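Long-range contacts in tRNA (cytosine(72)-C(5))-methyltransferase (Pyrococcus horikoshii, PDB 5ZVH), which transfers a methyl group from S-adenosyl-L-methionine to the C5 position of cytosine 72 in several archaeal tRNAs: residues 201-206 / 269-274; 225-230 / 250-255; 303-308 / 335-340. One frame throughout, in Å; residues are numbered along the deposited sequence.

Contact 1 (201-206 / 269-274). With SFG (sinefungin), chain C.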
loop_
_atom_site.group_PDB
_atom_site.type_symbol
_atom_site.label_atom_id
_atom_site.label_comp_id
_atom_site.label_asym_id
_atom_site.label_seq_id
_atom_site.Cartn_x
_atom_site.Cartn_y
_atom_site.Cartn_z
ATOM N N ILE A 201 -9.673 -8.525 -19.669
ATOM C CA ILE A 201 -9.062 -7.735 -18.604
ATOM C C ILE A 201 -7.750 -8.338 -18.119
ATOM O O ILE A 201 -7.661 -9.540 -17.855
ATOM C CB ILE A 201 -10.025 -7.607 -17.408
ATOM C CG1 ILE A 201 -11.315 -6.902 -17.836
ATOM C CG2 ILE A 201 -9.355 -6.887 -16.243
ATOM C CD1 ILE A 201 -12.419 -6.969 -16.806
ATOM N N ILE A 202 -6.728 -7.497 -18.008
ATOM C CA ILE A 202 -5.425 -7.971 -17.569
ATOM C C ILE A 202 -4.826 -7.098 -16.477
ATOM O O ILE A 202 -4.616 -5.896 -16.660
ATOM C CB ILE A 202 -4.421 -8.035 -18.738
ATOM C CG1 ILE A 202 -4.973 -8.882 -19.890
ATOM C CG2 ILE A 202 -3.080 -8.571 -18.255
ATOM C CD1 ILE A 202 -4.089 -8.890 -21.112
ATOM N N ASP A 203 -4.540 -7.734 -15.346
ATOM C CA ASP A 203 -3.771 -7.147 -14.257
ATOM C C ASP A 203 -2.363 -7.729 -14.328
ATOM O O ASP A 203 -2.142 -8.866 -13.912
ATOM C CB ASP A 203 -4.427 -7.461 -12.909
ATOM C CG ASP A 203 -3.890 -6.612 -11.773
ATOM O OD1 ASP A 203 -2.795 -6.020 -11.914
ATOM O OD2 ASP A 203 -4.562 -6.553 -10.721
ATOM N N MET A 204 -1.413 -6.964 -14.852
ATOM C CA MET A 204 -0.121 -7.541 -15.233
ATOM C C MET A 204 0.930 -7.475 -14.134
ATOM O O MET A 204 2.071 -7.887 -14.337
ATOM C CB MET A 204 0.420 -6.862 -16.492
ATOM C CG MET A 204 0.611 -5.371 -16.385
ATOM S SD MET A 204 1.299 -4.724 -17.922
ATOM C CE MET A 204 -0.011 -5.143 -19.029
ATOM N N ALA A 205 0.550 -6.941 -12.982
ATOM C CA ALA A 205 1.379 -7.015 -11.786
ATOM C C ALA A 205 0.439 -7.158 -10.603
ATOM O O ALA A 205 0.244 -6.214 -9.836
ATOM C CB ALA A 205 2.256 -5.791 -11.652
ATOM N N ALA A 206 -0.143 -8.345 -10.463
ATOM C CA ALA A 206 -1.380 -8.488 -9.712
ATOM C C ALA A 206 -1.234 -8.939 -8.261
ATOM O O ALA A 206 -2.116 -8.669 -7.451
ATOM C CB ALA A 206 -2.296 -9.439 -10.444
ATOM N N LYS A 269 -9.153 -3.876 -21.387
ATOM C CA LYS A 269 -8.830 -3.177 -20.156
ATOM C C LYS A 269 -7.571 -3.776 -19.566
ATOM O O LYS A 269 -7.479 -4.988 -19.359
ATOM C CB LYS A 269 -9.977 -3.269 -19.138
ATOM C CG LYS A 269 -11.301 -2.713 -19.612
ATOM C CD LYS A 269 -11.252 -1.199 -19.677
ATOM C CE LYS A 269 -12.556 -0.632 -20.213
ATOM N NZ LYS A 269 -13.707 -1.088 -19.394
ATOM N N ILE A 270 -6.594 -2.917 -19.308
ATOM C CA ILE A 270 -5.375 -3.342 -18.647
ATOM C C ILE A 270 -5.068 -2.471 -17.435
ATOM O O ILE A 270 -4.969 -1.244 -17.543
ATOM C CB ILE A 270 -4.184 -3.305 -19.604
ATOM C CG1 ILE A 270 -4.273 -4.450 -20.617
ATOM C CG2 ILE A 270 -2.901 -3.412 -18.832
ATOM C CD1 ILE A 270 -3.074 -4.550 -21.530
ATOM N N LEU A 271 -4.911 -3.114 -16.283
ATOM C CA LEU A 271 -4.420 -2.425 -15.100
ATOM C C LEU A 271 -2.929 -2.685 -14.939
ATOM O O LEU A 271 -2.489 -3.837 -14.908
ATOM C CB LEU A 271 -5.175 -2.871 -13.850
ATOM C CG LEU A 271 -4.587 -2.345 -12.538
ATOM C CD1 LEU A 271 -4.570 -0.823 -12.511
ATOM C CD2 LEU A 271 -5.364 -2.879 -11.356
ATOM N N LEU A 272 -2.153 -1.608 -14.859
ATOM C CA LEU A 272 -0.724 -1.716 -14.596
ATOM C C LEU A 272 -0.389 -1.001 -13.289
ATOM O O LEU A 272 -0.115 0.204 -13.265
ATOM C CB LEU A 272 0.099 -1.150 -15.757
ATOM C CG LEU A 272 1.618 -1.102 -15.549
ATOM C CD1 LEU A 272 2.180 -2.447 -15.101
ATOM C CD2 LEU A 272 2.318 -0.623 -16.804
ATOM N N ASP A 273 -0.442 -1.754 -12.198
ATOM C CA ASP A 273 -0.052 -1.236 -10.900
ATOM C C ASP A 273 1.427 -1.554 -10.733
ATOM O O ASP A 273 1.802 -2.575 -10.152
ATOM C CB ASP A 273 -0.910 -1.848 -9.789
ATOM C CG ASP A 273 -0.583 -1.291 -8.423
ATOM O OD1 ASP A 273 -0.365 -0.064 -8.316
ATOM O OD2 ASP A 273 -0.581 -2.074 -7.449
ATOM N N ALA A 274 2.263 -0.670 -11.269
ATOM C CA ALA A 274 3.640 -1.018 -11.591
ATOM C C ALA A 274 4.546 -1.034 -10.374
ATOM O O ALA A 274 4.408 -0.192 -9.487
ATOM C CB ALA A 274 4.189 -0.046 -12.636
HETATM N N SFG C . -1.257 -4.206 -7.299
HETATM C CA SFG C . -0.982 -5.333 -6.489
HETATM C C SFG C . -2.117 -5.521 -5.499
HETATM O O SFG C . -2.019 -6.300 -4.531
HETATM O OXT SFG C . -3.191 -4.891 -5.653
HETATM C CB SFG C . 0.386 -5.143 -5.802
HETATM C CG SFG C . 1.521 -4.921 -6.876
HETATM C CD SFG C . 2.895 -5.193 -6.253
HETATM N NE SFG C . 3.185 -4.195 -5.348
HETATM C "C5'" SFG C . 3.985 -5.253 -7.337
HETATM C "C4'" SFG C . 3.931 -6.621 -8.044
HETATM O "O4'" SFG C . 4.543 -6.581 -9.217
HETATM C "C3'" SFG C . 4.663 -7.687 -7.245
HETATM O "O3'" SFG C . 3.801 -8.683 -6.950
HETATM C "C2'" SFG C . 5.773 -8.225 -8.203
HETATM O "O2'" SFG C . 5.967 -9.698 -7.991
HETATM C "C1'" SFG C . 5.288 -8.004 -9.371
HETATM N N9 SFG C . 6.325 -7.892 -10.369
HETATM C C8 SFG C . 7.505 -7.257 -10.263
HETATM N N7 SFG C . 8.168 -7.390 -11.441
HETATM C C5 SFG C . 7.385 -8.109 -12.279
HETATM C C6 SFG C . 7.567 -8.535 -13.591
HETATM N N6 SFG C . 8.671 -8.343 -14.499
HETATM N N1 SFG C . 6.610 -9.253 -14.203
HETATM C C2 SFG C . 5.448 -9.566 -13.533
HETATM N N3 SFG C . 5.268 -9.152 -12.250
HETATM C C4 SFG C . 6.248 -8.421 -11.625
#
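Met204 and Ile270 meet in the tightest part of this contact, where the methionine reaches from just past strand 201-203 across its parallel neighbour. Its CG sits between the backbone N and the carbonyl carbon (chi1 58°), and a bend at chi3 sends CE back to within 3.4 Å of Ile270 CG2. Nearer its root the same chain crosses Leu272, Met204 CG lying 3.6 Å from Leu272 CD1. Ala308 of helix 291-311 closes over Met204 and Ile270. Behind the side chains the backbones are stitched by two good bonds, Ile202 N to Lys269 O at 2.9 Å and Leu271 N to Ile202 O at 2.8 Å; a third, from Met204 N to Leu271 O, is weak.

The other end is looser. The side chain of Lys269 meets that of Ile201 through CB alone, 4.1 Å from Ile201 CG1, and then bends at chi2 and chi4 so that NZ leaves the strand pair for a salt bridge with Asp199. On this same face Asp203 runs alongside Leu271, and Asp203 OD2 is hydrogen-bonded to Thr212 OG1.

Farther along, Ala205 CB comes 3.4 Å from O4' of sinefungin, while the buried carboxylate of Asp273 is held by Ser321 and Lys211. A mostly apolar strand pair thus leads into a polar site for S-adenosylmethionine, where a hydroxyl and a lysine together fix the aspartate.

Contact 2 (225-230 / 250-255). With SFG (sinefungin), chain C.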
loop_
_atom_site.group_PDB
_atom_site.type_symbol
_atom_site.label_atom_id
_atom_site.label_comp_id
_atom_site.label_asym_id
_atom_site.label_seq_id
_atom_site.Cartn_x
_atom_site.Cartn_y
_atom_site.Cartn_z
ATOM N N ILE A 225 -10.775 -12.403 -15.283
ATOM C CA ILE A 225 -9.638 -11.519 -15.065
ATOM C C ILE A 225 -8.346 -12.312 -15.145
ATOM O O ILE A 225 -8.159 -13.286 -14.417
ATOM C CB ILE A 225 -9.689 -10.822 -13.692
ATOM C CG1 ILE A 225 -10.964 -9.994 -13.545
ATOM C CG2 ILE A 225 -8.450 -9.954 -13.491
ATOM C CD1 ILE A 225 -11.278 -9.623 -12.105
ATOM N N ILE A 226 -7.454 -11.901 -16.037
ATOM C CA ILE A 226 -6.150 -12.529 -16.115
ATOM C C ILE A 226 -5.189 -11.754 -15.234
ATOM O O ILE A 226 -5.021 -10.546 -15.393
ATOM C CB ILE A 226 -5.629 -12.589 -17.549
ATOM C CG1 ILE A 226 -6.647 -13.298 -18.441
ATOM C CG2 ILE A 226 -4.281 -13.296 -17.585
ATOM C CD1 ILE A 226 -6.269 -13.315 -19.884
ATOM N N ALA A 227 -4.576 -12.455 -14.292
ATOM C CA ALA A 227 -3.708 -11.821 -13.317
ATOM C C ALA A 227 -2.285 -12.361 -13.412
ATOM O O ALA A 227 -2.049 -13.560 -13.259
ATOM C CB ALA A 227 -4.263 -12.025 -11.925
ATOM N N ILE A 228 -1.345 -11.463 -13.686
ATOM C CA ILE A 228 0.034 -11.837 -13.966
ATOM C C ILE A 228 0.966 -11.401 -12.840
ATOM O O ILE A 228 0.848 -10.285 -12.335
ATOM C CB ILE A 228 0.512 -11.203 -15.283
ATOM C CG1 ILE A 228 -0.395 -11.622 -16.436
ATOM C CG2 ILE A 228 1.960 -11.550 -15.557
ATOM C CD1 ILE A 228 -0.051 -10.968 -17.742
ATOM N N ASP A 229 1.876 -12.284 -12.438
ATOM C CA ASP A 229 2.986 -11.909 -11.561
ATOM C C ASP A 229 4.199 -12.808 -11.783
ATOM O O ASP A 229 4.056 -13.977 -12.137
ATOM C CB ASP A 229 2.562 -11.948 -10.090
ATOM C CG ASP A 229 3.389 -11.013 -9.223
ATOM O OD1 ASP A 229 4.499 -11.413 -8.809
ATOM O OD2 ASP A 229 2.933 -9.878 -8.955
ATOM N N LYS A 230 5.392 -12.263 -11.566
ATOM C CA LYS A 230 6.623 -13.022 -11.765
ATOM C C LYS A 230 6.915 -13.902 -10.553
ATOM O O LYS A 230 7.452 -15.003 -10.690
ATOM C CB LYS A 230 7.806 -12.083 -12.030
ATOM C CG LYS A 230 9.109 -12.798 -12.397
ATOM C CD LYS A 230 10.254 -11.815 -12.627
ATOM C CE LYS A 230 10.680 -11.135 -11.326
ATOM N NZ LYS A 230 12.020 -10.486 -11.436
ATOM N N VAL A 250 -10.921 -15.227 -11.503
ATOM C CA VAL A 250 -9.545 -14.890 -11.845
ATOM C C VAL A 250 -8.730 -16.084 -12.352
ATOM O O VAL A 250 -8.766 -17.173 -11.775
ATOM C CB VAL A 250 -8.830 -14.265 -10.626
ATOM C CG1 VAL A 250 -7.389 -13.935 -10.951
ATOM C CG2 VAL A 250 -9.554 -13.007 -10.190
ATOM N N LYS A 251 -7.996 -15.853 -13.437
ATOM C CA LYS A 251 -7.037 -16.811 -13.966
ATOM C C LYS A 251 -5.616 -16.315 -13.716
ATOM O O LYS A 251 -5.204 -15.293 -14.263
ATOM C CB LYS A 251 -7.275 -17.033 -15.467
ATOM C CG LYS A 251 -6.224 -17.896 -16.177
ATOM C CD LYS A 251 -6.056 -19.268 -15.536
ATOM C CE LYS A 251 -5.344 -20.238 -16.473
ATOM N NZ LYS A 251 -4.070 -19.677 -17.007
ATOM N N LEU A 252 -4.884 -17.043 -12.877
ATOM C CA LEU A 252 -3.484 -16.731 -12.579
ATOM C C LEU A 252 -2.516 -17.267 -13.628
ATOM O O LEU A 252 -2.621 -18.420 -14.046
ATOM C CB LEU A 252 -3.093 -17.289 -11.208
ATOM C CG LEU A 252 -3.224 -16.395 -9.972
ATOM C CD1 LEU A 252 -4.530 -15.659 -9.957
ATOM C CD2 LEU A 252 -3.090 -17.225 -8.716
ATOM N N VAL A 253 -1.585 -16.419 -14.058
ATOM C CA VAL A 253 -0.492 -16.840 -14.930
ATOM C C VAL A 253 0.841 -16.273 -14.430
ATOM O O VAL A 253 0.972 -15.071 -14.201
ATOM C CB VAL A 253 -0.731 -16.424 -16.404
ATOM C CG1 VAL A 253 -1.806 -17.295 -17.030
ATOM C CG2 VAL A 253 -1.121 -14.975 -16.499
ATOM N N GLN A 254 1.819 -17.152 -14.226
ATOM C CA GLN A 254 3.161 -16.723 -13.838
ATOM C C GLN A 254 4.038 -16.445 -15.062
ATOM O O GLN A 254 4.174 -17.305 -15.932
ATOM C CB GLN A 254 3.815 -17.781 -12.950
ATOM C CG GLN A 254 5.136 -17.346 -12.355
ATOM C CD GLN A 254 5.801 -18.451 -11.570
ATOM O OE1 GLN A 254 5.259 -19.549 -11.444
ATOM N NE2 GLN A 254 6.976 -18.162 -11.021
ATOM N N MET A 255 4.669 -15.270 -15.089
ATOM C CA MET A 255 5.473 -14.831 -16.235
ATOM C C MET A 255 6.017 -13.423 -16.029
ATOM O O MET A 255 5.495 -12.659 -15.216
ATOM C CB MET A 255 4.653 -14.850 -17.534
ATOM C CG MET A 255 3.676 -13.689 -17.652
ATOM S SD MET A 255 2.753 -13.586 -19.201
ATOM C CE MET A 255 4.067 -13.245 -20.377
HETATM N N SFG C . -1.257 -4.206 -7.299
HETATM C CA SFG C . -0.982 -5.333 -6.489
HETATM C C SFG C . -2.117 -5.521 -5.499
HETATM O O SFG C . -2.019 -6.300 -4.531
HETATM O OXT SFG C . -3.191 -4.891 -5.653
HETATM C CB SFG C . 0.386 -5.143 -5.802
HETATM C CG SFG C . 1.521 -4.921 -6.876
HETATM C CD SFG C . 2.895 -5.193 -6.253
HETATM N NE SFG C . 3.185 -4.195 -5.348
HETATM C "C5'" SFG C . 3.985 -5.253 -7.337
HETATM C "C4'" SFG C . 3.931 -6.621 -8.044
HETATM O "O4'" SFG C . 4.543 -6.581 -9.217
HETATM C "C3'" SFG C . 4.663 -7.687 -7.245
HETATM O "O3'" SFG C . 3.801 -8.683 -6.950
HETATM C "C2'" SFG C . 5.773 -8.225 -8.203
HETATM O "O2'" SFG C . 5.967 -9.698 -7.991
HETATM C "C1'" SFG C . 5.288 -8.004 -9.371
HETATM N N9 SFG C . 6.325 -7.892 -10.369
HETATM C C8 SFG C . 7.505 -7.257 -10.263
HETATM N N7 SFG C . 8.168 -7.390 -11.441
HETATM C C5 SFG C . 7.385 -8.109 -12.279
HETATM C C6 SFG C . 7.567 -8.535 -13.591
HETATM N N6 SFG C . 8.671 -8.343 -14.499
HETATM N N1 SFG C . 6.610 -9.253 -14.203
HETATM C C2 SFG C . 5.448 -9.566 -13.533
HETATM N N3 SFG C . 5.268 -9.152 -12.250
HETATM C C4 SFG C . 6.248 -8.421 -11.625
#
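Ile225 and Lys251 share the first of a run of backbone hydrogen bonds that joins two parallel strands from end to end. Lys251 N reaches Ile225 O at 2.8 Å, Ala227 N returns to Lys251 O, and Val253 N goes to Ala227 O. Farther on the pairing slackens. Asp229 N to Val253 O is weak, and Met255 N approaches Asp229 O at 3.3 Å from above the carbonyl plane. One side chain joins in: the extended Gln254 carries its NE2 to 3.2 Å from Lys230 O, gripping the main chain just past the strand.

Apolar contacts fall on both faces. On one, Val253 CG2, which falls between the backbone N and the carbonyl carbon because CG1 is at chi1 -73°, presses 3.4 Å from Ile228 CG1 and 3.7 Å from Ile226 CG2. Beyond it Ile228 turns its other branch, CG2, to Met255 CG at 3.5 Å. On the opposite face the small Ala227 has its CB 3.8 Å from Val250 CG1. Leu252 CD1 lies a little farther from the same CB, and helix 232-245 covers this face through Met238 and Ile242.

Ligand contacts gather at the carboxyl end. The two carboxylate oxygens of Asp229 divide the ribose diol of sinefungin, OD1 taking O2' and OD2 taking O3'; both hydrogen bonds are modelled very short, and their exact lengths are doubtful. Ser231 N and Ala207 N also bond to this carboxylate and fix its rotation.

Strand 225-229, helix 232-245 and strand 250-254 form a beta-alpha-beta crossover, and an acidic residue at the end of its first strand, holding the ribose hydroxyls, is a hallmark of class I S-adenosylmethionine-dependent methyltransferases.

Contact 3 (303-308 / 335-340); sequences AFIWAA and KFMIRK. With SFG (sinefungin), chain C.
Ile305 and Met337 cross at about a right angle and make the closest apolar contact between the two helices. Ile305 uses its CG2 branch, which stands anti to the backbone N with CG1 at chi1 -70°; this methyl lies 3.4 Å from Met337 CG and 3.7 Å from Met337 SD. The same methyl also meets Phe336, but at the rim of the ring and near its plane, 3.8 Å from Phe336 CE2. One methyl thus serves both the thioether chain and the edge of the ring.

Toward the surface Trp306 and Lys340 cross at a similar angle. The aliphatic root of the lysine does the touching, Lys340 CG lying 3.4 Å from Trp306 CZ3, whereas its NZ stays 5.5 Å from the centroid of the six-membered ring, at most a weak cation-pi attraction. No hydrogen bond links the segments, and the helix axes remain 10.7 Å apart at an angle of 31°, so side chains alone bridge the gap.

Phe304 points instead to the adenine of sinefungin, its CZ 3.2 Å from the ligand's N6, and packs edge-to-face with Tyr300. A serine here would remove the ring and would probably leave the adenine amino end without its apolar neighbour and Tyr300 without its aromatic partner.

Ile305 and Met337 both rest on Tyr320 of strand 316-322, placing helices 291-311 and 331-339 side by side on one face of the sheet, as in the alpha-beta-alpha sandwich of Rossmann-like methyltransferases.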
loop_
_atom_site.group_PDB
_atom_site.type_symbol
_atom_site.label_atom_id
_atom_site.label_comp_id
_atom_site.label_asym_id
_atom_site.label_seq_id
_atom_site.Cartn_x
_atom_site.Cartn_y
_atom_site.Cartn_z
ATOM N N ALA A 303 9.181 -0.754 -19.934
ATOM C CA ALA A 303 9.052 -2.081 -20.528
ATOM C C ALA A 303 7.656 -2.669 -20.314
ATOM O O ALA A 303 7.082 -3.257 -21.234
ATOM C CB ALA A 303 10.111 -3.009 -19.969
ATOM N N PHE A 304 7.127 -2.538 -19.096
ATOM C CA PHE A 304 5.754 -2.950 -18.803
ATOM C C PHE A 304 4.756 -2.154 -19.627
ATOM O O PHE A 304 3.859 -2.713 -20.263
ATOM C CB PHE A 304 5.416 -2.773 -17.322
ATOM C CG PHE A 304 6.210 -3.647 -16.400
ATOM C CD1 PHE A 304 7.521 -3.333 -16.080
ATOM C CD2 PHE A 304 5.638 -4.778 -15.839
ATOM C CE1 PHE A 304 8.250 -4.136 -15.222
ATOM C CE2 PHE A 304 6.362 -5.588 -14.981
ATOM C CZ PHE A 304 7.667 -5.266 -14.671
ATOM N N ILE A 305 4.920 -0.839 -19.593
ATOM C CA ILE A 305 4.034 0.075 -20.294
ATOM C C ILE A 305 3.932 -0.248 -21.780
ATOM O O ILE A 305 2.832 -0.417 -22.310
ATOM C CB ILE A 305 4.508 1.521 -20.133
ATOM C CG1 ILE A 305 4.305 1.991 -18.688
ATOM C CG2 ILE A 305 3.782 2.408 -21.107
ATOM C CD1 ILE A 305 5.016 3.296 -18.352
ATOM N N TRP A 306 5.089 -0.340 -22.436
ATOM C CA TRP A 306 5.168 -0.664 -23.857
ATOM C C TRP A 306 4.514 -2.012 -24.145
ATOM O O TRP A 306 3.811 -2.173 -25.145
ATOM C CB TRP A 306 6.630 -0.656 -24.322
ATOM C CG TRP A 306 6.859 -0.940 -25.787
ATOM C CD1 TRP A 306 7.737 -1.847 -26.313
ATOM C CD2 TRP A 306 6.221 -0.308 -26.911
ATOM N NE1 TRP A 306 7.689 -1.818 -27.685
ATOM C CE2 TRP A 306 6.766 -0.886 -28.079
ATOM C CE3 TRP A 306 5.243 0.684 -27.043
ATOM C CZ2 TRP A 306 6.362 -0.506 -29.361
ATOM C CZ3 TRP A 306 4.843 1.058 -28.320
ATOM C CH2 TRP A 306 5.403 0.466 -29.459
ATOM N N ALA A 307 4.771 -2.981 -23.271
ATOM C CA ALA A 307 4.157 -4.294 -23.391
ATOM C C ALA A 307 2.632 -4.174 -23.341
ATOM O O ALA A 307 1.920 -4.823 -24.112
ATOM C CB ALA A 307 4.658 -5.216 -22.295
ATOM N N ALA A 308 2.140 -3.320 -22.445
ATOM C CA ALA A 308 0.705 -3.130 -22.280
ATOM C C ALA A 308 0.077 -2.473 -23.501
ATOM O O ALA A 308 -0.944 -2.936 -24.008
ATOM C CB ALA A 308 0.427 -2.296 -21.039
ATOM N N LYS A 335 3.972 10.779 -20.342
ATOM C CA LYS A 335 4.417 11.445 -21.567
ATOM C C LYS A 335 4.938 10.419 -22.569
ATOM O O LYS A 335 4.633 10.489 -23.761
ATOM C CB LYS A 335 5.491 12.486 -21.256
ATOM C CG LYS A 335 4.979 13.702 -20.498
ATOM C CD LYS A 335 6.093 14.718 -20.302
ATOM C CE LYS A 335 5.579 16.008 -19.693
ATOM N NZ LYS A 335 6.621 17.070 -19.732
ATOM N N PHE A 336 5.735 9.476 -22.075
ATOM C CA PHE A 336 6.133 8.304 -22.845
ATOM C C PHE A 336 4.933 7.628 -23.507
ATOM O O PHE A 336 4.963 7.315 -24.696
ATOM C CB PHE A 336 6.856 7.298 -21.951
ATOM C CG PHE A 336 7.193 6.001 -22.638
ATOM C CD1 PHE A 336 8.106 5.967 -23.678
ATOM C CD2 PHE A 336 6.590 4.817 -22.245
ATOM C CE1 PHE A 336 8.416 4.775 -24.309
ATOM C CE2 PHE A 336 6.895 3.626 -22.874
ATOM C CZ PHE A 336 7.808 3.604 -23.904
ATOM N N MET A 337 3.886 7.385 -22.724
ATOM C CA MET A 337 2.691 6.727 -23.245
ATOM C C MET A 337 1.984 7.590 -24.295
ATOM O O MET A 337 1.500 7.071 -25.304
ATOM C CB MET A 337 1.729 6.377 -22.101
ATOM C CG MET A 337 2.349 5.499 -21.016
ATOM S SD MET A 337 1.296 4.783 -19.711
ATOM C CE MET A 337 0.809 6.174 -18.720
ATOM N N ILE A 338 1.961 8.903 -24.074
ATOM C CA ILE A 338 1.325 9.824 -25.010
ATOM C C ILE A 338 2.054 9.825 -26.357
ATOM O O ILE A 338 1.426 9.941 -27.412
ATOM C CB ILE A 338 1.267 11.258 -24.430
ATOM C CG1 ILE A 338 0.460 11.263 -23.131
ATOM C CG2 ILE A 338 0.651 12.232 -25.429
ATOM C CD1 ILE A 338 0.258 12.638 -22.536
ATOM N N ARG A 339 3.372 9.657 -26.325
ATOM C CA ARG A 339 4.148 9.566 -27.562
ATOM C C ARG A 339 3.944 8.235 -28.276
ATOM O O ARG A 339 4.285 8.099 -29.448
ATOM C CB ARG A 339 5.641 9.760 -27.292
ATOM C CG ARG A 339 6.013 11.116 -26.730
ATOM C CD ARG A 339 7.519 11.325 -26.788
ATOM N NE ARG A 339 8.244 10.428 -25.890
ATOM C CZ ARG A 339 8.618 10.748 -24.654
ATOM N NH1 ARG A 339 8.349 11.951 -24.167
ATOM N NH2 ARG A 339 9.271 9.865 -23.908
ATOM N N LYS A 340 3.379 7.257 -27.575
ATOM C CA LYS A 340 3.178 5.934 -28.154
ATOM C C LYS A 340 1.721 5.648 -28.522
ATOM O O LYS A 340 1.308 4.488 -28.572
ATOM C CB LYS A 340 3.682 4.859 -27.191
ATOM C CG LYS A 340 5.100 4.378 -27.476
ATOM C CD LYS A 340 6.131 5.478 -27.311
ATOM C CE LYS A 340 7.515 5.003 -27.731
ATOM N NZ LYS A 340 7.754 5.109 -29.199
HETATM N N SFG C . -1.257 -4.206 -7.299
HETATM C CA SFG C . -0.982 -5.333 -6.489
HETATM C C SFG C . -2.117 -5.521 -5.499
HETATM O O SFG C . -2.019 -6.300 -4.531
HETATM O OXT SFG C . -3.191 -4.891 -5.653
HETATM C CB SFG C . 0.386 -5.143 -5.802
HETATM C CG SFG C . 1.521 -4.921 -6.876
HETATM C CD SFG C . 2.895 -5.193 -6.253
HETATM N NE SFG C . 3.185 -4.195 -5.348
HETATM C "C5'" SFG C . 3.985 -5.253 -7.337
HETATM C "C4'" SFG C . 3.931 -6.621 -8.044
HETATM O "O4'" SFG C . 4.543 -6.581 -9.217
HETATM C "C3'" SFG C . 4.663 -7.687 -7.245
HETATM O "O3'" SFG C . 3.801 -8.683 -6.950
HETATM C "C2'" SFG C . 5.773 -8.225 -8.203
HETATM O "O2'" SFG C . 5.967 -9.698 -7.991
HETATM C "C1'" SFG C . 5.288 -8.004 -9.371
HETATM N N9 SFG C . 6.325 -7.892 -10.369
HETATM C C8 SFG C . 7.505 -7.257 -10.263
HETATM N N7 SFG C . 8.168 -7.390 -11.441
HETATM C C5 SFG C . 7.385 -8.109 -12.279
HETATM C C6 SFG C . 7.567 -8.535 -13.591
HETATM N N6 SFG C . 8.671 -8.343 -14.499
HETATM N N1 SFG C . 6.610 -9.253 -14.203
HETATM C C2 SFG C . 5.448 -9.566 -13.533
HETATM N N3 SFG C . 5.268 -9.152 -12.250
HETATM C C4 SFG C . 6.248 -8.421 -11.625
#

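Overall arrangement
Contacts 1 and 2 belong to one sheet: strands 201-203 and 225-229 are neighbours, with the backbone of Asp203 hydrogen-bonded to Ile226 and Ile228, so the parallel order runs 250-254, 225-229, 201-203, 267-273. Contact 1 is central and almost wholly buried; contact 2 lies farther out and is partly exposed along 250-255. Contact 3, helix against helix and also partly exposed, is the odd one: its chemistry is apolar, whereas the sheet pairs add backbone hydrogen bonds. Segment 303-308 covers contact 1 through Phe304, Ile305 and Ala308, while contacts 2 and 3 do not touch. All three reach sinefungin: contact 3 at the adenine, contact 2 at the ribose hydroxyls through Asp229, contact 1 beside the ribose through Ala205.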